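Local coordinates for bifunctional cytochrome P450/NADPH--P450 reductase (Deinococcus aerius, PDB 7F3H), which probably hydroxylates organic substrates at a heme iron, with electrons passed from NADPH through a reductase domain fused to the cytochrome P450 domain, at residues A[122-127]-A[415-420]; A[131-136]-A[166-171]; A[150-155]-A[274-279]; A[295-300]-A[422-427]. One frame throughout, in Å; residues are numbered along the deposited sequence.

Interaction 1 (A[122-127]-A[415-420]); sequences QMLEVA and AKLALL
M123 opens the contact by offering its CB to the CD2 methyl of L417, 3.8 Å away. Only the root of this side chain is used: CG lies anti to the carbonyl carbon (chi1 -55°), and the extended thioether then runs away from 415-420, toward F410 and T413 near the start of the same partner helix. This brings the methionine side chain to within about 7 Å of the heme. L124 follows with its backbone more than its branch. Its N and CA are each 3.7 Å from L417 CD2, whereas its CB stands 4.2 Å from that methyl; its side chain also touches L421. A turn after M123, A127 completes the seat, with its CB 4.3 Å from L417 CG. The small methyl lets the backbones close in, as the CA atoms of A127 and A418 are 5.6 Å apart.

One leucine thus carries nearly all of the partner helix's share of the contact. With CG anti to the backbone N (chi1 173°), L417 projects CD2 toward M123 CB and the backbone of L124 and leaves its branch carbon facing the alanine. The forces are purely apolar, without a polar bond between the segments. The axes come within 9.9 Å and run at 38° to each other. Helix 113-137 and helix 408-425 correspond to helices D and L of the P450 nomenclature, and their packing, N to C in a similar sense at this crossing, belongs to the four-helix core (helices D, E, L and the long helix I) of the cytochrome P450 fold.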
# COMPACT_ATOMS: atom_id res chain seq x y z
N GLN A 122 19.60 -6.28 -1.33
CA GLN A 122 19.00 -5.90 -0.05
C GLN A 122 17.65 -6.59 0.13
O GLN A 122 17.41 -7.24 1.16
CB GLN A 122 18.87 -4.38 0.04
CG GLN A 122 20.19 -3.65 -0.24
CD GLN A 122 20.00 -2.37 -1.03
OE1 GLN A 122 18.90 -1.80 -1.07
NE2 GLN A 122 21.05 -1.94 -1.72
N MET A 123 16.78 -6.52 -0.88
CA MET A 123 15.53 -7.26 -0.80
C MET A 123 15.80 -8.74 -0.54
O MET A 123 15.18 -9.37 0.33
CB MET A 123 14.72 -7.08 -2.08
CG MET A 123 14.44 -5.62 -2.46
SD MET A 123 13.69 -5.60 -4.12
CE MET A 123 12.72 -4.09 -4.09
N LEU A 124 16.76 -9.30 -1.28
CA LEU A 124 17.05 -10.72 -1.12
C LEU A 124 17.53 -11.01 0.30
O LEU A 124 17.10 -11.99 0.92
CB LEU A 124 18.06 -11.18 -2.16
CG LEU A 124 18.57 -12.63 -2.18
CD1 LEU A 124 17.51 -13.66 -2.65
CD2 LEU A 124 19.79 -12.66 -3.10
N GLU A 125 18.34 -10.11 0.86
CA GLU A 125 18.85 -10.38 2.19
C GLU A 125 17.68 -10.57 3.14
O GLU A 125 17.68 -11.50 3.96
CB GLU A 125 19.77 -9.26 2.67
CG GLU A 125 20.34 -9.48 4.09
CD GLU A 125 21.13 -8.26 4.59
OE1 GLU A 125 21.96 -7.71 3.81
OE2 GLU A 125 20.90 -7.83 5.74
N VAL A 126 16.68 -9.69 3.04
CA VAL A 126 15.57 -9.79 3.97
C VAL A 126 14.71 -11.01 3.63
O VAL A 126 14.35 -11.79 4.53
CB VAL A 126 14.76 -8.47 3.97
CG1 VAL A 126 13.61 -8.60 4.91
CG2 VAL A 126 15.65 -7.29 4.38
N ALA A 127 14.44 -11.24 2.34
CA ALA A 127 13.57 -12.34 1.95
C ALA A 127 14.12 -13.67 2.47
O ALA A 127 13.38 -14.48 3.07
CB ALA A 127 13.38 -12.35 0.43
N ALA A 415 7.66 -8.03 -3.63
CA ALA A 415 6.61 -9.05 -3.55
C ALA A 415 6.86 -10.21 -4.52
O ALA A 415 6.71 -11.39 -4.15
CB ALA A 415 5.27 -8.41 -3.85
N LYS A 416 7.21 -9.90 -5.78
CA LYS A 416 7.61 -10.95 -6.70
C LYS A 416 8.68 -11.83 -6.07
O LYS A 416 8.55 -13.06 -6.05
CB LYS A 416 8.12 -10.33 -8.00
CG LYS A 416 7.06 -9.68 -8.85
CD LYS A 416 7.70 -9.04 -10.06
CE LYS A 416 6.85 -7.89 -10.55
NZ LYS A 416 7.13 -7.43 -11.95
N LEU A 417 9.73 -11.22 -5.50
CA LEU A 417 10.86 -11.97 -4.95
C LEU A 417 10.47 -12.81 -3.74
O LEU A 417 10.89 -13.96 -3.60
CB LEU A 417 11.98 -11.02 -4.57
CG LEU A 417 13.15 -11.66 -3.83
CD1 LEU A 417 13.80 -12.75 -4.67
CD2 LEU A 417 14.15 -10.59 -3.49
N ALA A 418 9.73 -12.20 -2.82
CA ALA A 418 9.26 -12.92 -1.64
C ALA A 418 8.48 -14.15 -2.06
O ALA A 418 8.72 -15.25 -1.55
CB ALA A 418 8.40 -12.00 -0.76
N LEU A 419 7.55 -13.98 -3.00
CA LEU A 419 6.70 -15.09 -3.42
C LEU A 419 7.53 -16.18 -4.09
O LEU A 419 7.35 -17.37 -3.81
CB LEU A 419 5.62 -14.56 -4.37
CG LEU A 419 4.38 -13.98 -3.67
CD1 LEU A 419 3.44 -13.12 -4.58
CD2 LEU A 419 3.59 -15.12 -3.02
N LEU A 420 8.46 -15.77 -4.96
CA LEU A 420 9.36 -16.69 -5.62
C LEU A 420 10.10 -17.56 -4.61
O LEU A 420 10.10 -18.80 -4.71
CB LEU A 420 10.36 -15.88 -6.47
CG LEU A 420 11.45 -16.64 -7.23
CD1 LEU A 420 10.81 -17.64 -8.19
CD2 LEU A 420 12.33 -15.66 -7.95

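Interaction 2 (A[131-136]-A[166-171]); sequences VGKWER and RSFDKD
A lysine shaft against a phenyl edge and one arginine-to-carbonyl hydrogen bond, from K133 and R136 to F168, fasten helix 113-137 to the loop between helices 144-161 and 175-190. The site is partly buried, with F168 inside and R136 at the surface. K133 meets the ring through its methylene chain: CD is 3.8 Å from F168 CD1, close to the ring plane, and the two side chains cross at about a right angle. Full extension of the lysine (chi1 -172°) carries NZ past the phenyl to a salt bridge with D147, so its charge is satisfied beyond the ring.

F168 sits inside a type I beta turn running from R166 to D169. In P450 terms this is the E-F connection folded back on helix D, and the ring continues inward onto V126, A129 and L151. The turn leaves the F168 carbonyl facing the helix, where R136 NH2 donates to O over 3.2 Å. The N-H...O angle of 160° makes the bond fairly straight. Seen from the guanidinium, the oxygen lies near its plane; seen from the carbonyl, the donor stands above the plane, 43° out of it. The arginine chain bends at chi3, which lays one guanidinium face over K133 CA at 3.5 Å. D169 OD1 is 5.1 Å from R136 NH2, too far for a contact but near enough that its opposite charge may favour this placement.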
# COMPACT_ATOMS: atom_id res chain seq x y z
N VAL A 131 12.47 -16.64 4.90
CA VAL A 131 12.48 -18.07 4.60
C VAL A 131 13.14 -18.84 5.74
O VAL A 131 12.62 -19.88 6.20
CB VAL A 131 13.17 -18.32 3.24
CG1 VAL A 131 13.33 -19.82 2.95
CG2 VAL A 131 12.39 -17.63 2.14
N GLY A 132 14.26 -18.30 6.25
CA GLY A 132 14.94 -18.92 7.38
C GLY A 132 14.03 -19.12 8.57
O GLY A 132 13.95 -20.22 9.12
N LYS A 133 13.28 -18.08 8.94
CA LYS A 133 12.34 -18.21 10.05
C LYS A 133 11.33 -19.31 9.76
O LYS A 133 11.09 -20.19 10.60
CB LYS A 133 11.62 -16.89 10.31
CG LYS A 133 10.78 -16.93 11.59
CD LYS A 133 10.06 -15.60 11.83
CE LYS A 133 9.08 -15.67 12.99
NZ LYS A 133 8.18 -14.49 12.99
N TRP A 134 10.77 -19.33 8.55
CA TRP A 134 9.74 -20.32 8.27
C TRP A 134 10.36 -21.71 8.24
O TRP A 134 9.76 -22.66 8.76
CB TRP A 134 9.02 -19.98 6.97
CG TRP A 134 8.14 -18.76 7.07
CD1 TRP A 134 8.13 -17.82 8.07
CD2 TRP A 134 7.15 -18.34 6.12
NE1 TRP A 134 7.19 -16.84 7.79
CE2 TRP A 134 6.58 -17.13 6.60
CE3 TRP A 134 6.69 -18.85 4.89
CZ2 TRP A 134 5.58 -16.45 5.91
CZ3 TRP A 134 5.71 -18.17 4.21
CH2 TRP A 134 5.16 -16.98 4.72
N GLU A 135 11.62 -21.82 7.77
CA GLU A 135 12.29 -23.12 7.87
C GLU A 135 12.34 -23.55 9.33
O GLU A 135 11.97 -24.68 9.67
CB GLU A 135 13.70 -23.08 7.31
CG GLU A 135 13.89 -23.57 5.90
CD GLU A 135 15.33 -23.39 5.40
OE1 GLU A 135 16.00 -22.37 5.73
OE2 GLU A 135 15.84 -24.32 4.72
N ARG A 136 12.73 -22.62 10.20
CA ARG A 136 12.95 -22.92 11.61
C ARG A 136 11.69 -23.33 12.32
O ARG A 136 11.78 -24.01 13.34
CB ARG A 136 13.52 -21.68 12.31
CG ARG A 136 14.99 -21.41 12.03
CD ARG A 136 15.55 -20.23 12.85
NE ARG A 136 15.61 -18.97 12.11
CZ ARG A 136 14.94 -17.89 12.48
NH1 ARG A 136 14.19 -17.95 13.58
NH2 ARG A 136 15.04 -16.76 11.79
N ARG A 166 16.62 -6.31 11.84
CA ARG A 166 16.70 -7.75 12.12
C ARG A 166 15.43 -8.28 12.77
O ARG A 166 15.47 -8.97 13.80
CB ARG A 166 17.92 -8.03 12.99
CG ARG A 166 19.20 -7.38 12.44
CD ARG A 166 20.44 -8.02 13.02
NE ARG A 166 21.56 -7.10 12.87
CZ ARG A 166 22.49 -7.21 11.93
NH1 ARG A 166 22.47 -8.22 11.07
NH2 ARG A 166 23.45 -6.30 11.88
N SER A 167 14.29 -8.00 12.13
CA SER A 167 13.00 -8.34 12.72
C SER A 167 12.71 -9.85 12.76
O SER A 167 11.74 -10.24 13.42
CB SER A 167 11.87 -7.62 11.97
OG SER A 167 12.01 -6.23 12.11
N PHE A 168 13.46 -10.69 12.05
CA PHE A 168 13.26 -12.14 12.07
C PHE A 168 14.15 -12.86 13.07
O PHE A 168 14.01 -14.08 13.24
CB PHE A 168 13.46 -12.75 10.67
CG PHE A 168 12.46 -12.23 9.65
CD1 PHE A 168 11.13 -12.62 9.70
CD2 PHE A 168 12.86 -11.33 8.66
CE1 PHE A 168 10.20 -12.12 8.76
CE2 PHE A 168 11.94 -10.83 7.72
CZ PHE A 168 10.61 -11.23 7.77
N ASP A 169 15.10 -12.16 13.71
CA ASP A 169 15.92 -12.77 14.75
C ASP A 169 15.15 -12.91 16.06
O ASP A 169 15.53 -13.73 16.89
CB ASP A 169 17.20 -11.95 15.02
CG ASP A 169 18.25 -12.09 13.91
OD1 ASP A 169 18.30 -13.14 13.24
OD2 ASP A 169 19.04 -11.15 13.71
N LYS A 170 14.09 -12.14 16.26
CA LYS A 170 13.42 -12.03 17.55
C LYS A 170 11.94 -11.77 17.33
O LYS A 170 11.52 -11.27 16.29
CB LYS A 170 13.90 -10.82 18.40
CG LYS A 170 15.28 -10.80 19.02
CD LYS A 170 15.50 -9.46 19.81
CE LYS A 170 14.37 -9.19 20.83
NZ LYS A 170 14.40 -7.84 21.49
N ASP A 171 11.17 -12.09 18.34
CA ASP A 171 9.75 -11.85 18.27
C ASP A 171 9.47 -10.37 18.46
O ASP A 171 8.47 -9.83 17.94
CB ASP A 171 9.04 -12.71 19.31
CG ASP A 171 7.54 -12.61 19.24
OD1 ASP A 171 7.00 -12.62 18.11
OD2 ASP A 171 6.88 -12.58 20.31

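Interaction 3 (A[150-155]-A[274-279]); sequences RLTLDT and GLLAFT
L151 and L276 make the main apolar contact, methyl to methyl, with CD2 of the first 3.7 Å from CD1 of the second and the side chains crossing at about a right angle. The leucines use different first torsions: CG is anti to the backbone N in L151 (chi1 171°) but anti to the carbonyl carbon in L276 (chi1 -86°). T152 adds a looser touch through its CG2, 4.5 Å from the same L276 CD1. The nearest CA atoms, those of T152 and L276, are 9.6 Å apart, so between these two segments only side-chain ends meet. These are helices E (144-161) and I (254-285) of the P450 core, the latter being the long helix that passes over the heme.

Polar contacts stay within the helices or lead outside the two segments. T152 OG1 lies within hydrogen-bonding range of M148 O in its own helix and H269 O in helix I, which must share its one proton. T155 OG1 donates to L151 O over 2.7 Å, and T279 OG1 to L275 O over 2.8 Å; each carbonyl also accepts the amide of its threonine. At L275 O the amide and hydroxyl of T279 arrive from opposite faces of the carbonyl plane.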
# COMPACT_ATOMS: atom_id res chain seq x y z
N ARG A 150 7.12 -7.63 9.08
CA ARG A 150 8.55 -7.74 9.30
C ARG A 150 9.32 -7.64 7.97
O ARG A 150 10.25 -6.82 7.84
CB ARG A 150 8.88 -9.06 9.99
CG ARG A 150 8.34 -9.16 11.39
CD ARG A 150 8.89 -10.40 12.06
NE ARG A 150 8.87 -10.23 13.50
CZ ARG A 150 7.91 -10.73 14.26
NH1 ARG A 150 6.93 -11.43 13.70
NH2 ARG A 150 7.92 -10.56 15.58
N LEU A 151 8.93 -8.45 6.98
CA LEU A 151 9.61 -8.45 5.69
C LEU A 151 9.72 -7.04 5.13
O LEU A 151 10.82 -6.55 4.85
CB LEU A 151 8.88 -9.36 4.69
CG LEU A 151 9.34 -9.29 3.21
CD1 LEU A 151 10.71 -9.95 3.02
CD2 LEU A 151 8.31 -9.97 2.30
N THR A 152 8.58 -6.36 5.01
CA THR A 152 8.55 -5.08 4.31
C THR A 152 9.21 -3.97 5.12
O THR A 152 9.94 -3.15 4.57
CB THR A 152 7.10 -4.73 3.93
OG1 THR A 152 6.27 -4.73 5.10
CG2 THR A 152 6.57 -5.74 2.92
N LEU A 153 9.01 -3.94 6.45
CA LEU A 153 9.73 -2.97 7.27
C LEU A 153 11.23 -3.14 7.13
O LEU A 153 11.95 -2.17 6.88
CB LEU A 153 9.31 -3.08 8.72
CG LEU A 153 8.03 -2.35 9.12
CD1 LEU A 153 7.71 -2.59 10.61
CD2 LEU A 153 8.11 -0.85 8.78
N ASP A 154 11.74 -4.35 7.30
CA ASP A 154 13.18 -4.55 7.18
C ASP A 154 13.68 -4.18 5.79
O ASP A 154 14.75 -3.57 5.64
CB ASP A 154 13.55 -5.98 7.51
CG ASP A 154 13.71 -6.19 8.98
OD1 ASP A 154 13.16 -5.36 9.73
OD2 ASP A 154 14.35 -7.18 9.40
N THR A 155 12.93 -4.55 4.76
CA THR A 155 13.38 -4.29 3.40
C THR A 155 13.43 -2.79 3.14
O THR A 155 14.43 -2.25 2.63
CB THR A 155 12.48 -5.00 2.40
OG1 THR A 155 12.49 -6.41 2.67
CG2 THR A 155 13.01 -4.80 1.01
N GLY A 274 0.28 -5.90 3.13
CA GLY A 274 -1.09 -6.22 2.77
C GLY A 274 -1.20 -6.95 1.45
O GLY A 274 -1.87 -7.98 1.35
N LEU A 275 -0.55 -6.40 0.41
CA LEU A 275 -0.58 -7.06 -0.90
C LEU A 275 -0.12 -8.50 -0.77
O LEU A 275 -0.73 -9.41 -1.35
CB LEU A 275 0.27 -6.29 -1.92
CG LEU A 275 0.57 -7.00 -3.25
CD1 LEU A 275 -0.70 -7.57 -3.87
CD2 LEU A 275 1.30 -6.11 -4.29
N LEU A 276 0.94 -8.73 0.01
CA LEU A 276 1.53 -10.06 0.11
C LEU A 276 0.63 -11.03 0.87
O LEU A 276 0.43 -12.17 0.45
CB LEU A 276 2.90 -9.96 0.76
CG LEU A 276 3.99 -9.65 -0.26
CD1 LEU A 276 5.23 -9.22 0.49
CD2 LEU A 276 4.26 -10.89 -1.08
N ALA A 277 0.06 -10.57 1.99
CA ALA A 277 -0.88 -11.39 2.75
C ALA A 277 -2.12 -11.72 1.92
O ALA A 277 -2.58 -12.88 1.90
CB ALA A 277 -1.27 -10.67 4.02
N PHE A 278 -2.66 -10.74 1.22
CA PHE A 278 -3.83 -11.00 0.40
C PHE A 278 -3.50 -11.99 -0.71
O PHE A 278 -4.32 -12.84 -1.05
CB PHE A 278 -4.38 -9.69 -0.20
CG PHE A 278 -5.38 -8.97 0.69
CD1 PHE A 278 -6.53 -9.60 1.12
CD2 PHE A 278 -5.13 -7.67 1.13
CE1 PHE A 278 -7.44 -8.95 1.96
CE2 PHE A 278 -6.04 -7.02 1.97
CZ PHE A 278 -7.19 -7.66 2.38
N THR A 279 -2.29 -11.91 -1.25
CA THR A 279 -1.91 -12.85 -2.31
C THR A 279 -1.82 -14.27 -1.79
O THR A 279 -2.28 -15.21 -2.45
CB THR A 279 -0.60 -12.40 -2.94
OG1 THR A 279 -0.79 -11.10 -3.53
CG2 THR A 279 -0.13 -13.39 -4.01

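Interaction 4 (A[295-300]-A[422-427]); sequences AEVDRL and ILQKFA
Helix 287-300, helix J of the P450 fold, packs here through V297 on L423 and Q424, in the last turn of helix 408-425 (helix L) before the chain enters strand 426-429. V297 straddles that turn with its two methyls. CG1, anti to the backbone N (chi1 163°), bears on the main chain of Q424, 3.4 Å from its CA and 3.5 Å from its N. V297 CG1 also lies 3.7 Å from Q424 CB and 4.0 Å from L423 C. CG2 takes the other direction and meets L423 CB, also at 4.0 Å; the V297 and L423 side chains cross at about a right angle. Since CG1 rests on backbone, the helices come close, with 6.0 Å between the CA atoms of V297 and Q424.

Neither partner residue spends its outer atoms on the valine. L423 extends over L290, A293 and Y294 of helix J, while Q424 stretches away, its NE2 hydrogen-bonded to G303 O. Polar residues flank the junction: D298 forms salt bridges with R456 and R461, and E296 accepts backbone amides at the start of helix 317-329.

F426 is the first residue to leave helical geometry, its amide still bonded to I422 O at 2.8 Å, so the valine presses on the helix just before its end. The contact itself contains only carbon and buried backbone, which implies that close fit and exclusion of water probably hold it, while the salt bridges and hydrogen bonds around it tie the junction to neighbouring parts.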
# COMPACT_ATOMS: atom_id res chain seq x y z
N ALA A 295 4.91 -24.16 -10.70
CA ALA A 295 5.54 -24.58 -11.95
C ALA A 295 6.55 -23.53 -12.44
O ALA A 295 7.66 -23.88 -12.89
CB ALA A 295 4.47 -24.84 -13.01
N GLU A 296 6.16 -22.26 -12.42
CA GLU A 296 7.08 -21.19 -12.82
C GLU A 296 8.34 -21.18 -11.95
O GLU A 296 9.47 -21.12 -12.46
CB GLU A 296 6.34 -19.85 -12.77
CG GLU A 296 7.17 -18.62 -12.86
CD GLU A 296 6.36 -17.41 -13.32
OE1 GLU A 296 6.24 -17.19 -14.56
OE2 GLU A 296 5.82 -16.68 -12.45
N VAL A 297 8.15 -21.25 -10.62
CA VAL A 297 9.26 -21.25 -9.67
C VAL A 297 10.21 -22.41 -9.93
O VAL A 297 11.44 -22.26 -9.86
CB VAL A 297 8.70 -21.29 -8.22
CG1 VAL A 297 9.76 -21.68 -7.24
CG2 VAL A 297 8.11 -19.95 -7.85
N ASP A 298 9.66 -23.59 -10.22
CA ASP A 298 10.51 -24.76 -10.44
C ASP A 298 11.21 -24.68 -11.79
O ASP A 298 12.36 -25.09 -11.93
CB ASP A 298 9.67 -26.04 -10.32
CG ASP A 298 9.03 -26.19 -8.92
OD1 ASP A 298 9.40 -25.43 -7.99
OD2 ASP A 298 8.13 -27.05 -8.75
N ARG A 299 10.54 -24.05 -12.77
CA ARG A 299 11.17 -23.79 -14.05
C ARG A 299 12.39 -22.89 -13.88
O ARG A 299 13.46 -23.17 -14.42
CB ARG A 299 10.14 -23.16 -14.98
CG ARG A 299 10.58 -22.98 -16.39
CD ARG A 299 9.36 -22.81 -17.30
NE ARG A 299 8.36 -21.83 -16.86
CZ ARG A 299 7.14 -22.16 -16.42
NH1 ARG A 299 6.77 -23.45 -16.35
NH2 ARG A 299 6.27 -21.21 -16.06
N LEU A 300 12.26 -21.84 -13.08
CA LEU A 300 13.31 -20.83 -13.01
C LEU A 300 14.32 -21.07 -11.90
O LEU A 300 15.46 -20.61 -12.02
CB LEU A 300 12.69 -19.46 -12.81
CG LEU A 300 12.00 -18.93 -14.04
CD1 LEU A 300 11.19 -17.70 -13.63
CD2 LEU A 300 13.06 -18.58 -15.08
N ILE A 422 9.43 -18.06 -1.34
CA ILE A 422 8.50 -18.81 -0.49
C ILE A 422 8.02 -20.06 -1.21
O ILE A 422 8.04 -21.17 -0.65
CB ILE A 422 7.32 -17.91 -0.08
CG1 ILE A 422 7.78 -16.94 1.01
CG2 ILE A 422 6.08 -18.73 0.39
CD1 ILE A 422 6.79 -15.85 1.27
N LEU A 423 7.60 -19.91 -2.47
CA LEU A 423 7.06 -21.04 -3.19
C LEU A 423 8.17 -21.98 -3.61
O LEU A 423 7.93 -23.19 -3.75
CB LEU A 423 6.23 -20.56 -4.39
CG LEU A 423 4.93 -19.77 -4.11
CD1 LEU A 423 4.23 -19.49 -5.42
CD2 LEU A 423 3.96 -20.47 -3.16
N GLN A 424 9.40 -21.47 -3.75
CA GLN A 424 10.52 -22.38 -3.95
C GLN A 424 10.66 -23.34 -2.78
O GLN A 424 10.79 -24.56 -2.98
CB GLN A 424 11.81 -21.59 -4.17
CG GLN A 424 12.97 -22.54 -4.55
CD GLN A 424 14.35 -21.92 -4.42
OE1 GLN A 424 14.55 -20.85 -3.82
NE2 GLN A 424 15.32 -22.60 -4.99
N LYS A 425 10.60 -22.83 -1.55
CA LYS A 425 10.87 -23.70 -0.40
C LYS A 425 9.65 -24.44 0.12
O LYS A 425 9.76 -25.59 0.55
CB LYS A 425 11.49 -22.90 0.75
CG LYS A 425 12.46 -23.68 1.63
CD LYS A 425 13.84 -23.64 1.00
CE LYS A 425 14.93 -24.16 1.94
NZ LYS A 425 14.76 -25.51 2.58
N PHE A 426 8.47 -23.82 0.12
CA PHE A 426 7.41 -24.24 1.04
C PHE A 426 6.17 -24.74 0.32
O PHE A 426 5.71 -24.13 -0.65
CB PHE A 426 7.08 -23.07 1.97
CG PHE A 426 8.21 -22.75 2.91
CD1 PHE A 426 8.85 -23.77 3.62
CD2 PHE A 426 8.67 -21.44 3.06
CE1 PHE A 426 9.91 -23.49 4.48
CE2 PHE A 426 9.72 -21.15 3.92
CZ PHE A 426 10.34 -22.17 4.63
N ALA A 427 5.66 -25.88 0.80
CA ALA A 427 4.28 -26.30 0.60
C ALA A 427 3.38 -25.55 1.58
O ALA A 427 3.56 -25.67 2.80
CB ALA A 427 4.15 -27.80 0.81

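How the interactions relate
Helix 113-137 serves interactions 1 and 2, and helix 408-425 serves interactions 1 and 4. Interaction 1 touches each of the other three: its centre is 10 Å from that of interaction 3, where A418 CB meets L151 CD2 at 3.7 Å, and 13 Å from that of interaction 4, where L420 CD1 meets V297 CG2 at 3.6 Å. Interactions 1 and 3 together join all four helices of the D-E-I-L core, and both approach the heme, T152 to about 6 Å. Interactions 2 and 4 lie farther from the chain's centre and are bridged by the salt bridge of E135 OE2 with K425 NZ, 2.7 Å. S167 OG and D154 OD1, 2.8 Å apart, probably hydrogen-bond interaction 2 to interaction 3.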